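Local coordinates for RagB/SusD domain protein (PDB 5J90) that binds chitin and, as a SusD-type protein from a chitin-utilization locus, probably captures chitin chains at the cell surface for uptake, at residues E272-G277 and Q423-G428; Y278-I283 and A374-D379; G351-L356 and V405-A410. All blocks are in the same frame, centred on the assembly; numbering follows the deposited sequence.

Contact 1: residues E272-G277 and Q423-G428; sequences ESIMKG and QKWIAG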
loop_
_atom_site.group_PDB
_atom_site.type_symbol
_atom_site.label_atom_id
_atom_site.label_comp_id
_atom_site.label_asym_id
_atom_site.label_seq_id
_atom_site.Cartn_x
_atom_site.Cartn_y
_atom_site.Cartn_z
ATOM N N GLU A 272 -18.286 0.355 25.688
ATOM C CA GLU A 272 -18.388 0.699 27.106
ATOM C C GLU A 272 -17.378 1.789 27.460
ATOM O O GLU A 272 -17.727 2.803 28.046
ATOM C CB GLU A 272 -18.180 -0.520 28.009
ATOM C CG GLU A 272 -18.388 -0.154 29.475
ATOM C CD GLU A 272 -18.026 -1.253 30.465
ATOM O OE1 GLU A 272 -18.191 -2.452 30.162
ATOM O OE2 GLU A 272 -17.591 -0.896 31.585
ATOM N N SER A 273 -16.122 1.592 27.074
ATOM C CA SER A 273 -15.073 2.554 27.394
ATOM C C SER A 273 -15.384 3.953 26.868
ATOM O O SER A 273 -15.303 4.952 27.599
ATOM C CB SER A 273 -13.730 2.070 26.831
ATOM O OG SER A 273 -12.726 3.046 27.045
ATOM N N ILE A 274 -15.742 4.032 25.595
ATOM C CA ILE A 274 -15.955 5.320 24.955
ATOM C C ILE A 274 -17.262 5.983 25.387
ATOM O O ILE A 274 -17.271 7.152 25.768
ATOM C CB ILE A 274 -15.847 5.185 23.422
ATOM C CG1 ILE A 274 -14.401 4.831 23.056
ATOM C CG2 ILE A 274 -16.290 6.468 22.733
ATOM C CD1 ILE A 274 -14.171 4.524 21.574
ATOM N N MET A 275 -18.366 5.247 25.338
ATOM C CA MET A 275 -19.655 5.860 25.653
ATOM C C MET A 275 -19.842 6.140 27.155
ATOM O O MET A 275 -20.403 7.176 27.520
ATOM C CB MET A 275 -20.822 5.073 25.035
ATOM C CG MET A 275 -20.756 5.065 23.494
ATOM S SD MET A 275 -22.268 4.538 22.659
ATOM C CE MET A 275 -23.308 5.970 22.944
ATOM N N LYS A 276 -19.352 5.251 28.015
ATOM C CA LYS A 276 -19.369 5.535 29.456
ATOM C C LYS A 276 -18.446 6.699 29.793
ATOM O O LYS A 276 -18.785 7.546 30.620
ATOM C CB LYS A 276 -18.942 4.317 30.269
ATOM C CG LYS A 276 -20.033 3.319 30.567
ATOM C CD LYS A 276 -19.535 2.374 31.652
ATOM C CE LYS A 276 -20.644 1.550 32.269
ATOM N NZ LYS A 276 -20.064 0.459 33.104
ATOM N N GLY A 277 -17.272 6.741 29.169
ATOM C CA GLY A 277 -16.322 7.811 29.431
ATOM C C GLY A 277 -16.940 9.172 29.183
ATOM O O GLY A 277 -16.768 10.111 29.968
ATOM N N GLN A 423 -16.627 10.685 16.936
ATOM C CA GLN A 423 -18.041 11.052 16.913
ATOM C C GLN A 423 -18.777 10.387 15.751
ATOM O O GLN A 423 -19.939 9.987 15.874
ATOM C CB GLN A 423 -18.194 12.571 16.917
ATOM C CG GLN A 423 -17.853 13.165 18.284
ATOM C CD GLN A 423 -18.737 12.611 19.396
ATOM O OE1 GLN A 423 -19.945 12.436 19.220
ATOM N NE2 GLN A 423 -18.133 12.333 20.552
ATOM N N LYS A 424 -18.083 10.234 14.630
ATOM C CA LYS A 424 -18.629 9.538 13.474
ATOM C C LYS A 424 -18.913 8.073 13.826
ATOM O O LYS A 424 -19.983 7.525 13.512
ATOM C CB LYS A 424 -17.595 9.637 12.351
ATOM C CG LYS A 424 -18.071 9.251 10.983
ATOM C CD LYS A 424 -16.912 9.499 10.007
ATOM C CE LYS A 424 -17.280 9.150 8.596
ATOM N NZ LYS A 424 -16.029 9.038 7.788
ATOM N N TRP A 425 -17.954 7.453 14.501
ATOM C CA TRP A 425 -18.062 6.071 14.946
ATOM C C TRP A 425 -19.263 5.896 15.891
ATOM O O TRP A 425 -20.061 4.974 15.720
ATOM C CB TRP A 425 -16.737 5.687 15.602
ATOM C CG TRP A 425 -16.563 4.289 16.153
ATOM C CD1 TRP A 425 -16.079 3.194 15.489
ATOM C CD2 TRP A 425 -16.746 3.876 17.517
ATOM N NE1 TRP A 425 -15.990 2.121 16.340
ATOM C CE2 TRP A 425 -16.402 2.508 17.592
ATOM C CE3 TRP A 425 -17.191 4.525 18.677
ATOM C CZ2 TRP A 425 -16.468 1.781 18.780
ATOM C CZ3 TRP A 425 -17.268 3.795 19.857
ATOM C CH2 TRP A 425 -16.909 2.440 19.900
ATOM N N ILE A 426 -19.419 6.791 16.863
ATOM C CA ILE A 426 -20.575 6.681 17.758
ATOM C C ILE A 426 -21.883 6.818 16.972
ATOM O O ILE A 426 -22.815 6.034 17.165
ATOM C CB ILE A 426 -20.545 7.711 18.918
ATOM C CG1 ILE A 426 -19.317 7.495 19.801
ATOM C CG2 ILE A 426 -21.827 7.600 19.765
ATOM C CD1 ILE A 426 -19.061 8.634 20.802
ATOM N N ALA A 427 -21.956 7.812 16.090
ATOM C CA ALA A 427 -23.178 8.088 15.343
ATOM C C ALA A 427 -23.611 6.945 14.423
ATOM O O ALA A 427 -24.807 6.766 14.177
ATOM C CB ALA A 427 -23.033 9.392 14.548
ATOM N N GLY A 428 -22.645 6.178 13.906
ATOM C CA GLY A 428 -22.947 5.166 12.905
ATOM C C GLY A 428 -23.383 3.819 13.453
ATOM O O GLY A 428 -23.744 2.945 12.675
#
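Behind the I274 and M275 side chains that meet W425 and I426, E272 OE2 is gripped by two lysines, K276 of the same helix and K298. K276 NZ lies 3.2 Å from E272 OE2 and approaches from well above the carboxylate plane, 65° out of it, while the other oxygen, OE1, accepts from the backbone N of G299. With this polar cluster on the far side, helix 269-277 presents only the apolar side chains of I274 and M275 toward 423-428.

I274 supplies both of its branches. The tip of the longer one, CD1, reaches the six-membered part of the indole, 3.6 Å from W425 CZ3, and approaches the ring at a slant. The shorter branch serves I426 instead, with I274 CG2 4.0 Å from I426 CD1. W425 has its CG anti to the backbone N (chi1 -180°), which projects the benzo end of the ring forward to I274, and the pyrrole nitrogen NE1 donates a hydrogen bond to S61 O. One residue along the helix, M275 meets I426: its chain bends at the sulfur and its methyl CE comes 3.9 Å from I426 CG2, the two side chains running past each other in opposite directions.

The segment axes are nearly perpendicular, at 99°, and stay 11.6 Å apart at their closest, a spacing spanned by side chains reaching from both helices. All four touching residues are buried in the helix-rich SusD fold. M275 also packs on I283 and Y286 of the short helix 283-286, whereas the other flanks of 423-428 rest on helices 332-344 and 353-368.

Contact 2: residues Y278-I283 and A374-D379; sequences YQDPRI and AGYIAD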
loop_
_atom_site.group_PDB
_atom_site.type_symbol
_atom_site.label_atom_id
_atom_site.label_comp_id
_atom_site.label_asym_id
_atom_site.label_seq_id
_atom_site.Cartn_x
_atom_site.Cartn_y
_atom_site.Cartn_z
ATOM N N TYR A 278 -17.676 9.279 28.082
ATOM C CA TYR A 278 -18.333 10.525 27.713
ATOM C C TYR A 278 -19.693 10.714 28.388
ATOM O O TYR A 278 -20.329 11.741 28.190
ATOM C CB TYR A 278 -18.549 10.583 26.198
ATOM C CG TYR A 278 -17.316 10.841 25.346
ATOM C CD1 TYR A 278 -16.195 11.499 25.848
ATOM C CD2 TYR A 278 -17.296 10.445 24.013
ATOM C CE1 TYR A 278 -15.082 11.745 25.042
ATOM C CE2 TYR A 278 -16.198 10.684 23.206
ATOM C CZ TYR A 278 -15.093 11.331 23.719
ATOM O OH TYR A 278 -14.010 11.569 22.891
ATOM N N GLN A 279 -20.137 9.724 29.163
ATOM C CA GLN A 279 -21.494 9.725 29.727
ATOM C C GLN A 279 -22.508 10.060 28.639
ATOM O O GLN A 279 -23.379 10.915 28.798
ATOM C CB GLN A 279 -21.606 10.707 30.897
ATOM C CG GLN A 279 -20.751 10.322 32.090
ATOM C CD GLN A 279 -20.906 11.286 33.250
ATOM O OE1 GLN A 279 -21.952 11.917 33.413
ATOM N NE2 GLN A 279 -19.860 11.410 34.058
ATOM N N ASP A 280 -22.364 9.369 27.515
ATOM C CA ASP A 280 -23.104 9.675 26.307
ATOM C C ASP A 280 -24.550 9.201 26.441
ATOM O O ASP A 280 -24.788 8.014 26.644
ATOM C CB ASP A 280 -22.400 8.955 25.150
ATOM C CG ASP A 280 -22.833 9.454 23.796
ATOM O OD1 ASP A 280 -24.043 9.611 23.567
ATOM O OD2 ASP A 280 -21.940 9.693 22.942
ATOM N N PRO A 281 -25.521 10.122 26.309
ATOM C CA PRO A 281 -26.924 9.726 26.494
ATOM C C PRO A 281 -27.443 8.787 25.405
ATOM O O PRO A 281 -28.506 8.190 25.581
ATOM C CB PRO A 281 -27.679 11.060 26.457
ATOM C CG PRO A 281 -26.796 11.973 25.680
ATOM C CD PRO A 281 -25.387 11.561 26.025
ATOM N N ARG A 282 -26.713 8.644 24.301
ATOM C CA ARG A 282 -27.121 7.702 23.261
ATOM C C ARG A 282 -26.968 6.252 23.711
ATOM O O ARG A 282 -27.513 5.345 23.085
ATOM C CB ARG A 282 -26.337 7.953 21.964
ATOM C CG ARG A 282 -26.737 9.254 21.282
ATOM C CD ARG A 282 -25.778 9.623 20.140
ATOM N NE ARG A 282 -24.475 10.043 20.651
ATOM C CZ ARG A 282 -23.525 10.599 19.901
ATOM N NH1 ARG A 282 -23.737 10.799 18.604
ATOM N NH2 ARG A 282 -22.377 10.956 20.451
ATOM N N ILE A 283 -26.254 6.038 24.813
ATOM C CA ILE A 283 -25.977 4.690 25.288
ATOM C C ILE A 283 -27.267 3.928 25.600
ATOM O O ILE A 283 -27.329 2.715 25.429
ATOM C CB ILE A 283 -25.049 4.716 26.524
ATOM C CG1 ILE A 283 -24.317 3.387 26.702
ATOM C CG2 ILE A 283 -25.825 5.090 27.784
ATOM C CD1 ILE A 283 -23.234 3.452 27.763
ATOM N N ALA A 374 -25.582 20.430 23.547
ATOM C CA ALA A 374 -24.736 21.598 23.761
ATOM C C ALA A 374 -23.674 21.362 24.838
ATOM O O ALA A 374 -22.503 21.698 24.648
ATOM C CB ALA A 374 -25.582 22.823 24.098
ATOM N N GLY A 375 -24.084 20.782 25.961
ATOM C CA GLY A 375 -23.170 20.505 27.055
ATOM C C GLY A 375 -22.158 19.430 26.707
ATOM O O GLY A 375 -20.988 19.508 27.090
ATOM N N TYR A 376 -22.625 18.414 25.989
ATOM C CA TYR A 376 -21.776 17.316 25.533
ATOM C C TYR A 376 -20.696 17.836 24.581
ATOM O O TYR A 376 -19.517 17.509 24.726
ATOM C CB TYR A 376 -22.661 16.280 24.841
ATOM C CG TYR A 376 -21.966 15.054 24.289
ATOM C CD1 TYR A 376 -21.490 15.035 22.979
ATOM C CD2 TYR A 376 -21.824 13.905 25.055
ATOM C CE1 TYR A 376 -20.875 13.905 22.455
ATOM C CE2 TYR A 376 -21.200 12.765 24.538
ATOM C CZ TYR A 376 -20.730 12.780 23.235
ATOM O OH TYR A 376 -20.124 11.660 22.716
ATOM N N ILE A 377 -21.122 18.672 23.642
ATOM C CA ILE A 377 -20.248 19.277 22.649
ATOM C C ILE A 377 -19.199 20.198 23.278
ATOM O O ILE A 377 -18.069 20.287 22.796
ATOM C CB ILE A 377 -21.090 20.041 21.614
ATOM C CG1 ILE A 377 -21.801 19.049 20.683
ATOM C CG2 ILE A 377 -20.243 21.024 20.826
ATOM C CD1 ILE A 377 -22.890 19.677 19.846
ATOM N N ALA A 378 -19.561 20.860 24.376
ATOM C CA ALA A 378 -18.646 21.805 25.012
ATOM C C ALA A 378 -17.708 21.172 26.045
ATOM O O ALA A 378 -16.800 21.835 26.546
ATOM C CB ALA A 378 -19.432 22.954 25.644
ATOM N N ASP A 379 -17.908 19.894 26.355
ATOM C CA ASP A 379 -17.144 19.249 27.418
ATOM C C ASP A 379 -15.705 18.940 27.007
ATOM O O ASP A 379 -15.469 18.171 26.072
ATOM C CB ASP A 379 -17.846 17.978 27.896
ATOM C CG ASP A 379 -17.179 17.375 29.114
ATOM O OD1 ASP A 379 -16.036 16.894 28.991
ATOM O OD2 ASP A 379 -17.799 17.386 30.202
#
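Polar contacts centre on the hydroxyl of Y376, which reaches D280 and R282 at the turn following helix 269-277. Y376 OH donates a weak hydrogen bond to D280 OD2 over 2.7 Å, and it accepts from NE2 of Q423 on helix 413-428. It also lies at the edge of the R282 guanidinium, near its plane, with the phenol ring turned almost perpendicular to that group.

The ionic interaction lies within 278-283. R282 grips D280 side-on: NE reaches D280 OD1 at 3.0 Å along a nearly straight line (176°), and NH2 reaches D280 OD2 at 2.8 Å, each carboxylate oxygen using its syn lone pair. OD1 also accepts from R282 N, on its anti side, at 2.9 Å. That third bond is a capping bond at the start of the type I turn D280-I283, which leads into helix 283-286. Just before it, Q279, with positive phi, closes helix 269-277 in a Schellman motif, so the carboxylate sits in a tight connection between two helices.

Y278 and P281 pack against the phenol. Its CG is anti to the backbone N (chi1 180°), carrying the ring off helix 373-378 into the turn. Y278 CB packs 3.8 Å from Y376 CE2, and P281 CD approaches Y376 CD2 more loosely, at 4.4 Å. The two rings are steeply inclined, their centroids 5.9 Å apart; Y376 OH meets the Y278 ring at a slant, 3.3 Å from Y278 CD2, and Y278 OH donates a hydrogen bond to V403 O.

Contact 3: residues G351-L356 and V405-A410; sequences GTAQEL and VAWDAA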
loop_
_atom_site.group_PDB
_atom_site.type_symbol
_atom_site.label_atom_id
_atom_site.label_comp_id
_atom_site.label_asym_id
_atom_site.label_seq_id
_atom_site.Cartn_x
_atom_site.Cartn_y
_atom_site.Cartn_z
ATOM N N GLY A 351 -18.500 25.284 5.235
ATOM C CA GLY A 351 -18.384 25.340 6.671
ATOM C C GLY A 351 -16.968 25.091 7.133
ATOM O O GLY A 351 -16.119 24.579 6.384
ATOM N N THR A 352 -16.714 25.454 8.382
ATOM C CA THR A 352 -15.439 25.152 9.011
ATOM C C THR A 352 -15.480 23.742 9.601
ATOM O O THR A 352 -16.556 23.204 9.874
ATOM C CB THR A 352 -15.120 26.136 10.149
ATOM O OG1 THR A 352 -16.090 25.982 11.189
ATOM C CG2 THR A 352 -15.127 27.583 9.642
ATOM N N ALA A 353 -14.311 23.156 9.823
ATOM C CA ALA A 353 -14.252 21.841 10.460
ATOM C C ALA A 353 -15.002 21.826 11.794
ATOM O O ALA A 353 -15.751 20.885 12.082
ATOM C CB ALA A 353 -12.808 21.400 10.644
ATOM N N GLN A 354 -14.825 22.870 12.604
ATOM C CA GLN A 354 -15.498 22.902 13.902
ATOM C C GLN A 354 -17.016 22.955 13.754
ATOM O O GLN A 354 -17.724 22.209 14.440
ATOM C CB GLN A 354 -15.036 24.054 14.801
ATOM C CG GLN A 354 -15.693 23.955 16.198
ATOM C CD GLN A 354 -15.366 25.107 17.134
ATOM O OE1 GLN A 354 -14.603 26.011 16.797
ATOM N NE2 GLN A 354 -15.959 25.078 18.322
ATOM N N GLU A 355 -17.506 23.807 12.855
ATOM C CA GLU A 355 -18.953 23.955 12.657
ATOM C C GLU A 355 -19.574 22.635 12.227
ATOM O O GLU A 355 -20.645 22.241 12.703
ATOM C CB GLU A 355 -19.256 25.006 11.582
ATOM C CG GLU A 355 -18.961 26.452 11.956
ATOM C CD GLU A 355 -19.128 27.399 10.772
ATOM O OE1 GLU A 355 -19.001 26.955 9.603
ATOM O OE2 GLU A 355 -19.391 28.600 11.013
ATOM N N LEU A 356 -18.899 21.949 11.308
ATOM C CA LEU A 356 -19.409 20.714 10.727
ATOM C C LEU A 356 -19.371 19.570 11.740
ATOM O O LEU A 356 -20.319 18.786 11.833
ATOM C CB LEU A 356 -18.613 20.378 9.465
ATOM C CG LEU A 356 -18.894 21.366 8.331
ATOM C CD1 LEU A 356 -17.806 21.287 7.266
ATOM C CD2 LEU A 356 -20.262 21.113 7.715
ATOM N N VAL A 405 -14.474 15.461 23.827
ATOM C CA VAL A 405 -15.393 15.840 22.769
ATOM C C VAL A 405 -15.110 17.245 22.239
ATOM O O VAL A 405 -15.108 17.466 21.030
ATOM C CB VAL A 405 -16.865 15.760 23.230
ATOM C CG1 VAL A 405 -17.782 16.244 22.120
ATOM C CG2 VAL A 405 -17.230 14.338 23.623
ATOM N N ALA A 406 -14.867 18.196 23.145
ATOM C CA ALA A 406 -14.785 19.608 22.777
ATOM C C ALA A 406 -13.747 19.907 21.701
ATOM O O ALA A 406 -12.613 19.431 21.767
ATOM C CB ALA A 406 -14.511 20.466 24.018
ATOM N N TRP A 407 -14.150 20.712 20.726
ATOM C CA TRP A 407 -13.230 21.161 19.693
ATOM C C TRP A 407 -12.184 22.087 20.288
ATOM O O TRP A 407 -12.495 22.968 21.094
ATOM C CB TRP A 407 -13.979 21.895 18.585
ATOM C CG TRP A 407 -13.129 22.150 17.377
ATOM C CD1 TRP A 407 -12.468 23.304 17.056
ATOM C CD2 TRP A 407 -12.840 21.216 16.332
ATOM N NE1 TRP A 407 -11.783 23.141 15.871
ATOM C CE2 TRP A 407 -12.006 21.872 15.405
ATOM C CE3 TRP A 407 -13.216 19.892 16.087
ATOM C CZ2 TRP A 407 -11.536 21.243 14.255
ATOM C CZ3 TRP A 407 -12.748 19.269 14.942
ATOM C CH2 TRP A 407 -11.923 19.947 14.041
ATOM N N ASP A 408 -10.942 21.881 19.880
ATOM C CA ASP A 408 -9.837 22.755 20.242
ATOM C C ASP A 408 -9.179 23.209 18.947
ATOM O O ASP A 408 -8.565 22.407 18.247
ATOM C CB ASP A 408 -8.840 21.985 21.108
ATOM C CG ASP A 408 -7.640 22.823 21.526
ATOM O OD1 ASP A 408 -7.525 23.993 21.099
ATOM O OD2 ASP A 408 -6.801 22.291 22.284
ATOM N N ALA A 409 -9.307 24.491 18.625
ATOM C CA ALA A 409 -8.767 25.025 17.381
ATOM C C ALA A 409 -7.253 24.861 17.283
ATOM O O ALA A 409 -6.702 24.838 16.185
ATOM C CB ALA A 409 -9.155 26.499 17.216
ATOM N N ALA A 410 -6.593 24.751 18.434
ATOM C CA ALA A 410 -5.134 24.694 18.494
ATOM C C ALA A 410 -4.606 23.264 18.457
ATOM O O ALA A 410 -3.391 23.047 18.449
ATOM C CB ALA A 410 -4.638 25.403 19.750
#
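The capped first turn of helix 353-368, at a partly exposed edge of the helix-rich SusD fold, lays Q354 on W407, a tryptophan of the long connection between helices 373-378 and 413-428. The turn is closed by a capping box: T352, at the N-cap, accepts from E355 N through OG1 (3.1 Å), and E355 OE1 in return accepts from T352 N at 3.0 Å. Fixed at its start in this way, the turn presents A353 and Q354 to the indole.

Q354 covers one face of W407 in a CH-pi contact. Its CB stands 3.5 Å from the centroid of the five-membered ring and only 11° off the ring normal, while CG comes down on the same ring, 3.3 Å from W407 CG. The side chain leaves with CG anti to the backbone N (chi1 -175°) and then runs extended, which lays the amide along the CD1 margin of the five-membered ring, with NE2 turned toward W407 CB. There the amide plane lies almost parallel to the indole, inclined by 14°, with Q354 CD 3.4 Å from W407 CD1. The amide is also tied by NE2 to E358 OE2 one turn further along the helix, which helps fix it beside the ring.

W407 packs between the start of helix 353-368 and helix 413-428, touching K416 and I420 of the latter, and its ring meets that of Y357. Beyond it the loop turns through an Asx turn, in which D408 OD1 accepts from A410 N at 2.9 Å. At the six-membered end of the indole, A353 CB, on the face that Q354 covers and toward its rim, is 3.8 Å from W407 CH2.

In the fold
The three contacts lie on the same side of the chain's centre and form a connected cluster. Contacts 1 and 2 have centres about 10 Å apart and are joined where M275 O meets D280 N at 2.9 Å, a probable hydrogen bond. Q423 is a second shared residue, its OE1 accepting from R282 NH2. Contact 3 lies about 16 Å from contact 2, centre to centre, and connects through D379 O and A406 N, 3.0 Å apart. It is about 18 Å from contact 1, where V405 CG2 packs on Q423 NE2. Helix 413-428 thus borders all three. No chitin ligand lies among these segments, and the contacts join helices, turns and loops to one another.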